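Local coordinates for cytosolic phospholipase A2 delta (Homo sapiens, PDB 5IZ5), which hydrolyses glycerophospholipids at the sn-2 position in a calcium-dependent manner, with a preference for linoleic acid there, at residues 303-306 with 307-311; 429-432 with 433-437; 503-507 with 508-512; 656-659 with 660-663; 798-801 with 802-806. The protein carries 3 engineered substitutions. One frame throughout, in Å; residues are numbered along the deposited sequence.

In the fold
All five contacts are local ones, set in series along the catalytic part of the chain. Contacts 2 and 4 lie nearest the active site: the side chain of S659 is about 9 Å from that of the nucleophile S365, and the side chain of W432 is about 7 Å from that of D651, the probable proton acceptor, and about 8 Å from G335 of the substrate-binding pair. Their centres are 24 Å apart. Contacts 1 and 5 belong to helices 292-313 and 797-810, which meet where L309 CD2 lies 4.1 Å from L804 CD2. Contact 3, with nearest atoms about 9 Å from contact 2, lies away from the annotated sites, as do contacts 1 and 5.

Contact 1 of 5, residues 303-306 with 307-311; sequences QVVA and KALKQ
V305 and L309, one turn apart, run alongside each other, with V305 CG1 4.0 Å from L309 CD1. CG1 of V305 stands trans to the backbone N (chi1 173°), a setting that puts this branch, and not CG2, against the leucine. L309 also packs on the carbonyl of its partner: its CB is 3.2 Å from V305 O, and CG follows at 3.5 Å from the same oxygen. That oxygen is at the same time the acceptor for L309 N, at 2.8 Å and nearly along the C=O axis, although the N-H is bent to 153°. One residue on, A306 O accepts from K310 N at 3.0 Å, and K310 CB lies against it. The lysine then runs out extended, with CG opposite its backbone N (chi1 176°), and NZ forms a salt bridge with D318. Beyond this shell, V305 touches V324 and L309 touches P325, while A308 packs on D356 and C357. K307 N to Q303 O and A308 N to V304 O continue the i to i+4 bonding. The pattern is that of an amphipathic alpha-helix, here 292-313, with V305 and L309 on its buried side.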
loop_
_atom_site.group_PDB
_atom_site.type_symbol
_atom_site.label_atom_id
_atom_site.label_comp_id
_atom_site.label_asym_id
_atom_site.label_seq_id
_atom_site.Cartn_x
_atom_site.Cartn_y
_atom_site.Cartn_z
ATOM N N GLN B 303 21.410 -19.659 10.158
ATOM C CA GLN B 303 22.062 -20.505 11.158
ATOM C C GLN B 303 21.049 -21.413 11.834
ATOM O O GLN B 303 21.303 -22.605 12.008
ATOM C CB GLN B 303 22.769 -19.668 12.224
ATOM C CG GLN B 303 24.142 -19.174 11.788
ATOM C CD GLN B 303 25.181 -20.289 11.868
ATOM O OE1 GLN B 303 25.689 -20.604 12.947
ATOM N NE2 GLN B 303 25.481 -20.907 10.729
ATOM N N VAL B 304 19.907 -20.843 12.212
ATOM C CA VAL B 304 18.845 -21.614 12.861
ATOM C C VAL B 304 18.269 -22.642 11.886
ATOM O O VAL B 304 17.973 -23.770 12.271
ATOM C CB VAL B 304 17.716 -20.709 13.415
ATOM C CG1 VAL B 304 16.588 -21.544 14.010
ATOM C CG2 VAL B 304 18.261 -19.755 14.473
ATOM N N VAL B 305 18.134 -22.251 10.624
ATOM C CA VAL B 305 17.623 -23.148 9.586
ATOM C C VAL B 305 18.600 -24.289 9.279
ATOM O O VAL B 305 18.191 -25.445 9.163
ATOM C CB VAL B 305 17.306 -22.380 8.285
ATOM C CG1 VAL B 305 16.930 -23.335 7.164
ATOM C CG2 VAL B 305 16.179 -21.375 8.515
ATOM N N ALA B 306 19.882 -23.961 9.145
ATOM C CA ALA B 306 20.919 -24.969 8.883
ATOM C C ALA B 306 20.895 -26.067 9.944
ATOM O O ALA B 306 20.914 -27.258 9.622
ATOM C CB ALA B 306 22.292 -24.318 8.840
ATOM N N LYS B 307 20.832 -25.652 11.206
ATOM C CA LYS B 307 20.766 -26.584 12.331
ATOM C C LYS B 307 19.502 -27.438 12.270
ATOM O O LYS B 307 19.573 -28.667 12.331
ATOM C CB LYS B 307 20.806 -25.839 13.670
ATOM C CG LYS B 307 21.697 -26.487 14.717
ATOM C CD LYS B 307 21.275 -26.109 16.130
ATOM C CE LYS B 307 19.950 -26.754 16.512
ATOM N NZ LYS B 307 19.587 -26.460 17.924
ATOM N N ALA B 308 18.346 -26.787 12.150
ATOM C CA ALA B 308 17.065 -27.496 12.122
ATOM C C ALA B 308 16.958 -28.443 10.925
ATOM O O ALA B 308 16.334 -29.498 11.019
ATOM C CB ALA B 308 15.911 -26.504 12.113
ATOM N N LEU B 309 17.570 -28.062 9.807
ATOM C CA LEU B 309 17.602 -28.916 8.625
ATOM C C LEU B 309 18.458 -30.167 8.824
ATOM O O LEU B 309 18.073 -31.259 8.412
ATOM C CB LEU B 309 18.143 -28.160 7.416
ATOM C CG LEU B 309 17.139 -27.479 6.498
ATOM C CD1 LEU B 309 17.897 -26.781 5.390
ATOM C CD2 LEU B 309 16.154 -28.478 5.911
ATOM N N LYS B 310 19.631 -29.996 9.426
ATOM C CA LYS B 310 20.499 -31.133 9.716
ATOM C C LYS B 310 19.765 -32.168 10.571
ATOM O O LYS B 310 19.793 -33.360 10.271
ATOM C CB LYS B 310 21.779 -30.675 10.418
ATOM C CG LYS B 310 22.687 -31.827 10.824
ATOM C CD LYS B 310 24.099 -31.370 11.122
ATOM C CE LYS B 310 24.927 -32.513 11.689
ATOM N NZ LYS B 310 26.348 -32.116 11.843
ATOM N N GLN B 311 19.101 -31.699 11.623
ATOM C CA GLN B 311 18.362 -32.571 12.527
ATOM C C GLN B 311 17.177 -33.239 11.844
ATOM O O GLN B 311 16.938 -34.427 12.040
ATOM C CB GLN B 311 17.879 -31.774 13.736
ATOM C CG GLN B 311 17.270 -32.620 14.844
ATOM C CD GLN B 311 17.065 -31.841 16.133
ATOM O OE1 GLN B 311 17.646 -30.768 16.332
ATOM N NE2 GLN B 311 16.219 -32.374 17.009
#

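Contact 2 of 5, residues 429-432 with 433-437; sequences VDLW and ALVLE
One face of the W432 indole is covered by L436, whose CB stands 3.9 Å from the centroid of the six-membered ring and only 4° off its normal, a CH-pi contact. The methyls of L436 overhang the rim on the same side: CD1 is 3.9 Å from W432 CZ2, and CD2 lies near CZ2 and CE2. V435 CG1 approaches W432 CZ3 obliquely at 4.2 Å. Beyond the helix F535 stacks with the indole and W582 meets it at about 25° between planes, while NE1 is hydrogen-bonded to S532 OG. W432 and L436 are one turn apart on the buried alpha-helix 428-441 of the catalytic domain, and both touch W369 of helix 367-375. Their i to i+4 spacing goes with the helical bond from L436 N to W432 O, 2.8 Å long. The W432 side chain is about 7 Å from that of D651, the probable proton acceptor. The indole can present its face to L436 because CG is trans to the backbone N (chi1 170°), turning the ring toward the following turn. An alanine in place of this tryptophan is likely to leave L436 without the surface it packs on and S532 OG without its indole N-H partner. The other branch of V435, CG2, meets L431 CD1 at 4.2 Å. D430 has its carboxylate tied elsewhere, OD2 to T427 N and OD1 to Q604 NE2.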
loop_
_atom_site.group_PDB
_atom_site.type_symbol
_atom_site.label_atom_id
_atom_site.label_comp_id
_atom_site.label_asym_id
_atom_site.label_seq_id
_atom_site.Cartn_x
_atom_site.Cartn_y
_atom_site.Cartn_z
ATOM N N VAL B 429 -12.700 1.376 8.339
ATOM C CA VAL B 429 -11.502 0.675 8.777
ATOM C C VAL B 429 -11.174 0.989 10.223
ATOM O O VAL B 429 -10.760 0.106 10.966
ATOM C CB VAL B 429 -10.297 1.020 7.881
ATOM C CG1 VAL B 429 -8.985 0.610 8.533
ATOM C CG2 VAL B 429 -10.456 0.345 6.530
ATOM N N ASP B 430 -11.384 2.235 10.630
ATOM C CA ASP B 430 -11.107 2.627 12.000
ATOM C C ASP B 430 -12.042 1.943 12.975
ATOM O O ASP B 430 -11.593 1.490 14.032
ATOM C CB ASP B 430 -11.173 4.144 12.160
ATOM C CG ASP B 430 -10.148 4.848 11.308
ATOM O OD1 ASP B 430 -8.947 4.761 11.627
ATOM O OD2 ASP B 430 -10.530 5.475 10.309
ATOM N N LEU B 431 -13.326 1.834 12.628
ATOM C CA LEU B 431 -14.263 1.159 13.529
ATOM C C LEU B 431 -13.978 -0.334 13.545
ATOM O O LEU B 431 -14.025 -0.968 14.592
ATOM C CB LEU B 431 -15.713 1.397 13.122
ATOM C CG LEU B 431 -16.747 0.731 14.034
ATOM C CD1 LEU B 431 -16.625 1.208 15.475
ATOM C CD2 LEU B 431 -18.151 0.984 13.513
ATOM N N TRP B 432 -13.708 -0.891 12.370
ATOM C CA TRP B 432 -13.408 -2.309 12.250
ATOM C C TRP B 432 -12.172 -2.671 13.075
ATOM O O TRP B 432 -12.142 -3.720 13.721
ATOM C CB TRP B 432 -13.239 -2.681 10.785
ATOM C CG TRP B 432 -12.700 -4.046 10.536
ATOM C CD1 TRP B 432 -11.626 -4.356 9.766
ATOM C CD2 TRP B 432 -13.206 -5.288 11.049
ATOM N NE1 TRP B 432 -11.425 -5.710 9.764
ATOM C CE2 TRP B 432 -12.380 -6.309 10.544
ATOM C CE3 TRP B 432 -14.277 -5.637 11.885
ATOM C CZ2 TRP B 432 -12.593 -7.658 10.838
ATOM C CZ3 TRP B 432 -14.486 -6.981 12.183
ATOM C CH2 TRP B 432 -13.646 -7.975 11.660
ATOM N N ALA B 433 -11.193 -1.769 13.106
ATOM C CA ALA B 433 -10.001 -1.964 13.928
ATOM C C ALA B 433 -10.350 -2.173 15.387
ATOM O O ALA B 433 -9.847 -3.104 16.016
ATOM C CB ALA B 433 -9.055 -0.786 13.782
ATOM N N LEU B 434 -11.237 -1.334 15.916
ATOM C CA LEU B 434 -11.575 -1.382 17.339
ATOM C C LEU B 434 -12.434 -2.597 17.673
ATOM O O LEU B 434 -12.260 -3.236 18.706
ATOM C CB LEU B 434 -12.284 -0.097 17.773
ATOM C CG LEU B 434 -11.525 1.217 17.543
ATOM C CD1 LEU B 434 -12.406 2.404 17.895
ATOM C CD2 LEU B 434 -10.237 1.254 18.344
ATOM N N VAL B 435 -13.367 -2.906 16.784
ATOM C CA VAL B 435 -14.241 -4.049 16.946
ATOM C C VAL B 435 -13.473 -5.367 16.836
ATOM O O VAL B 435 -13.634 -6.257 17.673
ATOM C CB VAL B 435 -15.359 -3.993 15.890
ATOM C CG1 VAL B 435 -16.053 -5.340 15.736
ATOM C CG2 VAL B 435 -16.346 -2.891 16.246
ATOM N N LEU B 436 -12.645 -5.474 15.806
ATOM C CA LEU B 436 -11.799 -6.643 15.621
ATOM C C LEU B 436 -10.902 -6.843 16.840
ATOM O O LEU B 436 -10.787 -7.955 17.348
ATOM C CB LEU B 436 -10.947 -6.496 14.362
ATOM C CG LEU B 436 -9.940 -7.605 14.082
ATOM C CD1 LEU B 436 -10.639 -8.949 13.918
ATOM C CD2 LEU B 436 -9.119 -7.268 12.847
ATOM N N GLU B 437 -10.300 -5.754 17.320
ATOM C CA GLU B 437 -9.464 -5.805 18.513
ATOM C C GLU B 437 -10.232 -6.366 19.702
ATOM O O GLU B 437 -9.718 -7.207 20.435
ATOM C CB GLU B 437 -8.922 -4.416 18.860
ATOM C CG GLU B 437 -7.911 -4.412 19.996
ATOM C CD GLU B 437 -7.367 -3.029 20.297
ATOM O OE1 GLU B 437 -8.168 -2.089 20.479
ATOM O OE2 GLU B 437 -6.130 -2.876 20.346
#

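Contact 3 of 5, residues 503-507 with 508-512; sequences PELFG and SEFFM
S508 meets L505 across the turn: its CB lies 3.2 Å from L505 O. With OG, at the tip, beside its own backbone N, the hydroxyl reaches water 1 at 2.8 Å. The same water is also hydrogen-bonded to E504 O, over 2.8 Å, and thus bridges the serine to the 3-10 segment 503-505. OG has a further partner in I519 N, so the hydroxyl joins this turn to the chain that follows strand 514-517. The backbone of S508 closes the turn itself: its N donates to L505 O at 3.0 Å, with an N-H angle of 156°, the donor standing above the carbonyl plane instead of on a lone pair. L505 O has a second neighbour. The F510 ring brings its edge to this oxygen, with CE2 at 3.5 Å and the oxygen lying near the ring plane, while CZ packs against L505 CB at 4.0 Å. F510 is also in touch with F609 and with L515 of strand 514-517. A second water links the backbone around G507, accepting from G507 N and donating to S508 O. At G507 the backbone angles (phi 103°, psi -8°) would jam a CB against the carbonyl O of F506, and glycine has none. This is the expected conformation at the third position of a type II beta turn, here L505 to S508, which leads from the 3-10 segment into strand 509-511 of a two-stranded antiparallel sheet.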
loop_
_atom_site.group_PDB
_atom_site.type_symbol
_atom_site.label_atom_id
_atom_site.label_comp_id
_atom_site.label_asym_id
_atom_site.label_seq_id
_atom_site.Cartn_x
_atom_site.Cartn_y
_atom_site.Cartn_z
ATOM N N PRO B 503 8.239 0.658 9.430
ATOM C CA PRO B 503 6.828 0.597 9.780
ATOM C C PRO B 503 6.396 1.696 10.740
ATOM O O PRO B 503 5.253 2.146 10.664
ATOM C CB PRO B 503 6.688 -0.782 10.437
ATOM C CG PRO B 503 8.067 -1.146 10.867
ATOM C CD PRO B 503 8.953 -0.572 9.811
ATOM N N GLU B 504 7.303 2.129 11.625
ATOM C CA GLU B 504 7.004 3.202 12.581
ATOM C C GLU B 504 6.691 4.524 11.883
ATOM O O GLU B 504 5.994 5.356 12.442
ATOM C CB GLU B 504 8.117 3.375 13.638
ATOM C CG GLU B 504 9.516 3.622 13.100
ATOM C CD GLU B 504 10.317 2.341 12.972
ATOM O OE1 GLU B 504 9.846 1.356 12.340
ATOM O OE2 GLU B 504 11.434 2.335 13.514
ATOM N N LEU B 505 7.152 4.698 10.650
ATOM C CA LEU B 505 6.865 5.907 9.887
ATOM C C LEU B 505 5.693 5.787 8.900
ATOM O O LEU B 505 5.308 6.779 8.285
ATOM C CB LEU B 505 8.126 6.351 9.143
ATOM C CG LEU B 505 9.311 6.766 10.022
ATOM C CD1 LEU B 505 10.425 7.305 9.144
ATOM C CD2 LEU B 505 8.915 7.810 11.063
ATOM N N PHE B 506 5.128 4.591 8.745
ATOM C CA PHE B 506 3.984 4.405 7.854
ATOM C C PHE B 506 2.760 5.097 8.436
ATOM O O PHE B 506 2.350 4.811 9.563
ATOM C CB PHE B 506 3.665 2.928 7.615
ATOM C CG PHE B 506 2.370 2.723 6.900
ATOM C CD1 PHE B 506 2.285 2.933 5.533
ATOM C CD2 PHE B 506 1.228 2.373 7.599
ATOM C CE1 PHE B 506 1.087 2.776 4.865
ATOM C CE2 PHE B 506 0.029 2.211 6.941
ATOM C CZ PHE B 506 -0.041 2.414 5.577
ATOM N N GLY B 507 2.175 5.992 7.649
ATOM C CA GLY B 507 1.091 6.840 8.119
ATOM C C GLY B 507 1.539 8.262 8.418
ATOM O O GLY B 507 0.705 9.126 8.686
ATOM N N SER B 508 2.847 8.511 8.381
ATOM C CA SER B 508 3.369 9.869 8.547
ATOM C C SER B 508 3.317 10.595 7.221
ATOM O O SER B 508 3.100 9.982 6.178
ATOM C CB SER B 508 4.799 9.858 9.104
ATOM O OG SER B 508 4.809 9.423 10.455
ATOM N N GLU B 509 3.517 11.905 7.265
ATOM C CA GLU B 509 3.438 12.740 6.072
ATOM C C GLU B 509 4.829 12.997 5.516
ATOM O O GLU B 509 5.762 13.288 6.262
ATOM C CB GLU B 509 2.729 14.058 6.395
ATOM C CG GLU B 509 1.250 13.865 6.700
ATOM C CD GLU B 509 0.578 15.095 7.281
ATOM O OE1 GLU B 509 1.216 16.168 7.349
ATOM O OE2 GLU B 509 -0.598 14.971 7.685
ATOM N N PHE B 510 4.950 12.894 4.199
ATOM C CA PHE B 510 6.226 12.969 3.526
ATOM C C PHE B 510 6.153 13.916 2.355
ATOM O O PHE B 510 5.071 14.178 1.817
ATOM C CB PHE B 510 6.616 11.591 2.975
ATOM C CG PHE B 510 6.956 10.575 4.033
ATOM C CD1 PHE B 510 8.281 10.257 4.306
ATOM C CD2 PHE B 510 5.959 9.923 4.740
ATOM C CE1 PHE B 510 8.597 9.311 5.265
ATOM C CE2 PHE B 510 6.270 8.973 5.700
ATOM C CZ PHE B 510 7.593 8.668 5.957
ATOM N N PHE B 511 7.322 14.406 1.949
ATOM C CA PHE B 511 7.469 15.130 0.697
ATOM C C PHE B 511 8.862 14.904 0.108
ATOM O O PHE B 511 9.881 15.140 0.759
ATOM C CB PHE B 511 7.236 16.622 0.890
ATOM C CG PHE B 511 7.417 17.417 -0.371
ATOM C CD1 PHE B 511 8.516 18.256 -0.535
ATOM C CD2 PHE B 511 6.508 17.297 -1.408
ATOM C CE1 PHE B 511 8.691 18.976 -1.707
ATOM C CE2 PHE B 511 6.673 18.014 -2.585
ATOM C CZ PHE B 511 7.769 18.851 -2.733
ATOM N N MET B 512 8.895 14.447 -1.137
ATOM C CA MET B 512 10.143 14.159 -1.847
ATOM C C MET B 512 11.080 13.261 -1.034
ATOM O O MET B 512 12.299 13.465 -1.016
ATOM C CB MET B 512 10.849 15.458 -2.240
ATOM C CG MET B 512 11.859 15.316 -3.366
ATOM S SD MET B 512 11.080 15.014 -4.940
ATOM C CE MET B 512 10.362 16.620 -5.290
HETATM O O HOH W 1 3.897 6.954 11.392
HETATM O O HOH W 2 2.775 7.306 5.308
#

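Contact 4 of 5, residues 656-659 with 660-663; sequences INTS and SPSM
T658 OG1 and S660 OG share a hydrogen bond of 2.9 Å in which either hydroxyl may donate. T658 turns OG1 to the side opposite its backbone N (chi1 -174°), which sets CG2 between the N and the carbonyl carbon. S660 OG lies between its own N and carbonyl carbon (chi1 62°), which brings it within 3.4 Å of T658 CG2. The threonine is thus engaged at both branches, its hydroxyl by a polar bond and its methyl by van der Waals contact; CG2 also reaches P661 CD at 4.2 Å. A valine in place of T658 would probably leave S660 OG without this hydroxyl mate in a buried setting. S659, between the two, bonds through OG to A331 O and S362 OG, and its side chain is about 9 Å from that of the nucleophile S365, close to the catalytic centre. After P661, M663 N bonds to S660 O at 2.8 Å, and S662 OG pairs with E486 OE1. The loop runs between strands 649-650 and 672-676. T658 and S660 rest on T690 of helix 685-696, S659 and S660 touch M330 of strand 327-331, and P661 and S662 pack on L467 of strand 463-471.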
loop_
_atom_site.group_PDB
_atom_site.type_symbol
_atom_site.label_atom_id
_atom_site.label_comp_id
_atom_site.label_asym_id
_atom_site.label_seq_id
_atom_site.Cartn_x
_atom_site.Cartn_y
_atom_site.Cartn_z
ATOM N N ILE B 656 -7.255 -10.841 -5.479
ATOM C CA ILE B 656 -6.690 -12.199 -5.585
ATOM C C ILE B 656 -6.264 -12.762 -4.239
ATOM O O ILE B 656 -5.472 -12.138 -3.525
ATOM C CB ILE B 656 -5.436 -12.253 -6.482
ATOM C CG1 ILE B 656 -5.733 -11.692 -7.876
ATOM C CG2 ILE B 656 -4.949 -13.695 -6.581
ATOM C CD1 ILE B 656 -4.532 -11.634 -8.801
ATOM N N ASN B 657 -6.713 -13.983 -3.953
ATOM C CA ASN B 657 -6.591 -14.569 -2.624
ATOM C C ASN B 657 -5.247 -15.261 -2.388
ATOM O O ASN B 657 -5.204 -16.446 -2.036
ATOM C CB ASN B 657 -7.748 -15.547 -2.392
ATOM C CG ASN B 657 -7.868 -15.996 -0.948
ATOM O OD1 ASN B 657 -7.474 -15.287 -0.020
ATOM N ND2 ASN B 657 -8.424 -17.184 -0.749
ATOM N N THR B 658 -4.163 -14.495 -2.535
ATOM C CA THR B 658 -2.808 -15.009 -2.363
ATOM C C THR B 658 -1.886 -13.995 -1.677
ATOM O O THR B 658 -2.039 -12.778 -1.843
ATOM C CB THR B 658 -2.179 -15.386 -3.717
ATOM O OG1 THR B 658 -0.916 -16.023 -3.497
ATOM C CG2 THR B 658 -1.972 -14.147 -4.617
ATOM N N SER B 659 -0.932 -14.510 -0.906
ATOM C CA SER B 659 0.117 -13.683 -0.310
ATOM C C SER B 659 1.445 -13.860 -1.051
ATOM O O SER B 659 2.492 -13.457 -0.556
ATOM C CB SER B 659 0.262 -13.999 1.186
ATOM O OG SER B 659 0.686 -15.323 1.407
ATOM N N SER B 660 1.381 -14.407 -2.263
ATOM C CA SER B 660 2.566 -14.801 -3.027
ATOM C C SER B 660 3.499 -13.686 -3.520
ATOM O O SER B 660 4.703 -13.911 -3.643
ATOM C CB SER B 660 2.147 -15.661 -4.226
ATOM O OG SER B 660 1.305 -14.942 -5.107
ATOM N N PRO B 661 2.968 -12.486 -3.807
ATOM C CA PRO B 661 3.865 -11.429 -4.305
ATOM C C PRO B 661 5.108 -11.162 -3.436
ATOM O O PRO B 661 6.182 -10.860 -3.962
ATOM C CB PRO B 661 2.962 -10.196 -4.347
ATOM C CG PRO B 661 1.601 -10.758 -4.534
ATOM C CD PRO B 661 1.568 -12.027 -3.736
ATOM N N SER B 662 4.958 -11.281 -2.124
ATOM C CA SER B 662 6.085 -11.115 -1.203
ATOM C C SER B 662 7.144 -12.214 -1.366
ATOM O O SER B 662 8.323 -11.983 -1.075
ATOM C CB SER B 662 5.578 -11.071 0.247
ATOM O OG SER B 662 5.137 -9.756 0.580
ATOM N N MET B 663 6.723 -13.397 -1.823
ATOM C CA MET B 663 7.652 -14.490 -2.122
ATOM C C MET B 663 8.487 -14.239 -3.384
ATOM O O MET B 663 9.441 -14.969 -3.623
ATOM C CB MET B 663 6.910 -15.833 -2.233
ATOM C CG MET B 663 6.219 -16.291 -0.949
ATOM S SD MET B 663 7.361 -16.396 0.444
ATOM C CE MET B 663 6.296 -16.907 1.789
#

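Contact 5 of 5, residues 798-801 with 802-806; sequences GAIL and QALRT
Helix 797-810, near the C-terminus of the chain, sets I800 and L804 next to each other on successive turns. I800 CG2 is 4.0 Å from L804 CD1, and this branch is the one trans to the backbone N of I800, beside its carbonyl carbon. L804 CG sits 3.3 Å from I800 O, so the leucine covers the carbonyl that accepts its own N-H at 2.8 Å. L801 CD2 adds a looser touch on L804 CD1, at 4.5 Å. This is an amphipathic helix: I800, A803 and L804 form the buried face, with L801 at its border. I800 packs on L732 and F734 of strand 730-734, L804 on L672 of strand 672-676, and L801 on L313 of helix 292-313. I800, L801 and L804 also touch L354. The bonds from Q802 N to G798 O, A803 N to A799 O and R805 N to L801 O keep the i to i+4 spacing that sets these side chains. On R805, CG lies 3.4 Å from L801 O; the chain then runs extended as far as NE, and NH2 makes a weak hydrogen bond with L313 O. Q802 O takes two donors from T806, its N and its OG1, each at 3.0 Å and reaching the oxygen from opposite faces of the carbonyl plane. T806 OG1 gains its place from a chi1 of -50°, which turns it back toward the preceding turn.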
loop_
_atom_site.group_PDB
_atom_site.type_symbol
_atom_site.label_atom_id
_atom_site.label_comp_id
_atom_site.label_asym_id
_atom_site.label_seq_id
_atom_site.Cartn_x
_atom_site.Cartn_y
_atom_site.Cartn_z
ATOM N N GLY B 798 6.379 -36.710 5.086
ATOM C CA GLY B 798 7.225 -37.321 4.071
ATOM C C GLY B 798 7.438 -36.432 2.865
ATOM O O GLY B 798 8.572 -36.222 2.433
ATOM N N ALA B 799 6.348 -35.901 2.320
ATOM C CA ALA B 799 6.416 -35.020 1.152
ATOM C C ALA B 799 7.219 -33.747 1.441
ATOM O O ALA B 799 7.970 -33.274 0.585
ATOM C CB ALA B 799 5.016 -34.663 0.677
ATOM N N ILE B 800 7.065 -33.202 2.645
ATOM C CA ILE B 800 7.776 -31.975 3.035
ATOM C C ILE B 800 9.279 -32.235 3.114
ATOM O O ILE B 800 10.078 -31.454 2.581
ATOM C CB ILE B 800 7.273 -31.408 4.381
ATOM C CG1 ILE B 800 5.800 -31.015 4.279
ATOM C CG2 ILE B 800 8.081 -30.181 4.785
ATOM C CD1 ILE B 800 5.127 -30.799 5.619
ATOM N N LEU B 801 9.654 -33.337 3.768
ATOM C CA LEU B 801 11.064 -33.709 3.894
ATOM C C LEU B 801 11.688 -33.974 2.528
ATOM O O LEU B 801 12.812 -33.553 2.265
ATOM C CB LEU B 801 11.227 -34.930 4.806
ATOM C CG LEU B 801 10.825 -34.741 6.273
ATOM C CD1 LEU B 801 10.786 -36.076 7.002
ATOM C CD2 LEU B 801 11.748 -33.776 6.998
ATOM N N GLN B 802 10.954 -34.669 1.665
ATOM C CA GLN B 802 11.386 -34.894 0.282
ATOM C C GLN B 802 11.624 -33.590 -0.472
ATOM O O GLN B 802 12.626 -33.450 -1.165
ATOM C CB GLN B 802 10.375 -35.757 -0.462
ATOM C CG GLN B 802 10.860 -36.228 -1.826
ATOM C CD GLN B 802 9.718 -36.599 -2.754
ATOM O OE1 GLN B 802 8.812 -37.329 -2.357
ATOM N NE2 GLN B 802 9.754 -36.100 -3.995
ATOM N N ALA B 803 10.699 -32.642 -0.341
ATOM C CA ALA B 803 10.836 -31.344 -1.002
ATOM C C ALA B 803 12.025 -30.583 -0.440
ATOM O O ALA B 803 12.779 -29.958 -1.186
ATOM C CB ALA B 803 9.571 -30.524 -0.853
ATOM N N LEU B 804 12.203 -30.655 0.875
ATOM C CA LEU B 804 13.367 -30.050 1.513
ATOM C C LEU B 804 14.674 -30.634 0.970
ATOM O O LEU B 804 15.618 -29.886 0.713
ATOM C CB LEU B 804 13.300 -30.202 3.034
ATOM C CG LEU B 804 12.308 -29.274 3.736
ATOM C CD1 LEU B 804 12.051 -29.733 5.162
ATOM C CD2 LEU B 804 12.794 -27.834 3.718
ATOM N N ARG B 805 14.720 -31.954 0.781
ATOM C CA ARG B 805 15.897 -32.605 0.199
ATOM C C ARG B 805 16.157 -32.120 -1.218
ATOM O O ARG B 805 17.294 -31.826 -1.573
ATOM C CB ARG B 805 15.757 -34.130 0.194
ATOM C CG ARG B 805 15.911 -34.760 1.562
ATOM C CD ARG B 805 15.975 -36.277 1.489
ATOM N NE ARG B 805 16.091 -36.847 2.829
ATOM C CZ ARG B 805 17.207 -36.862 3.558
ATOM N NH1 ARG B 805 18.342 -36.348 3.088
ATOM N NH2 ARG B 805 17.189 -37.400 4.772
ATOM N N THR B 806 15.103 -32.041 -2.026
ATOM C CA THR B 806 15.225 -31.540 -3.391
ATOM C C THR B 806 15.668 -30.078 -3.401
ATOM O O THR B 806 16.543 -29.698 -4.177
ATOM C CB THR B 806 13.898 -31.654 -4.154
ATOM O OG1 THR B 806 13.375 -32.977 -4.007
ATOM C CG2 THR B 806 14.098 -31.348 -5.629
#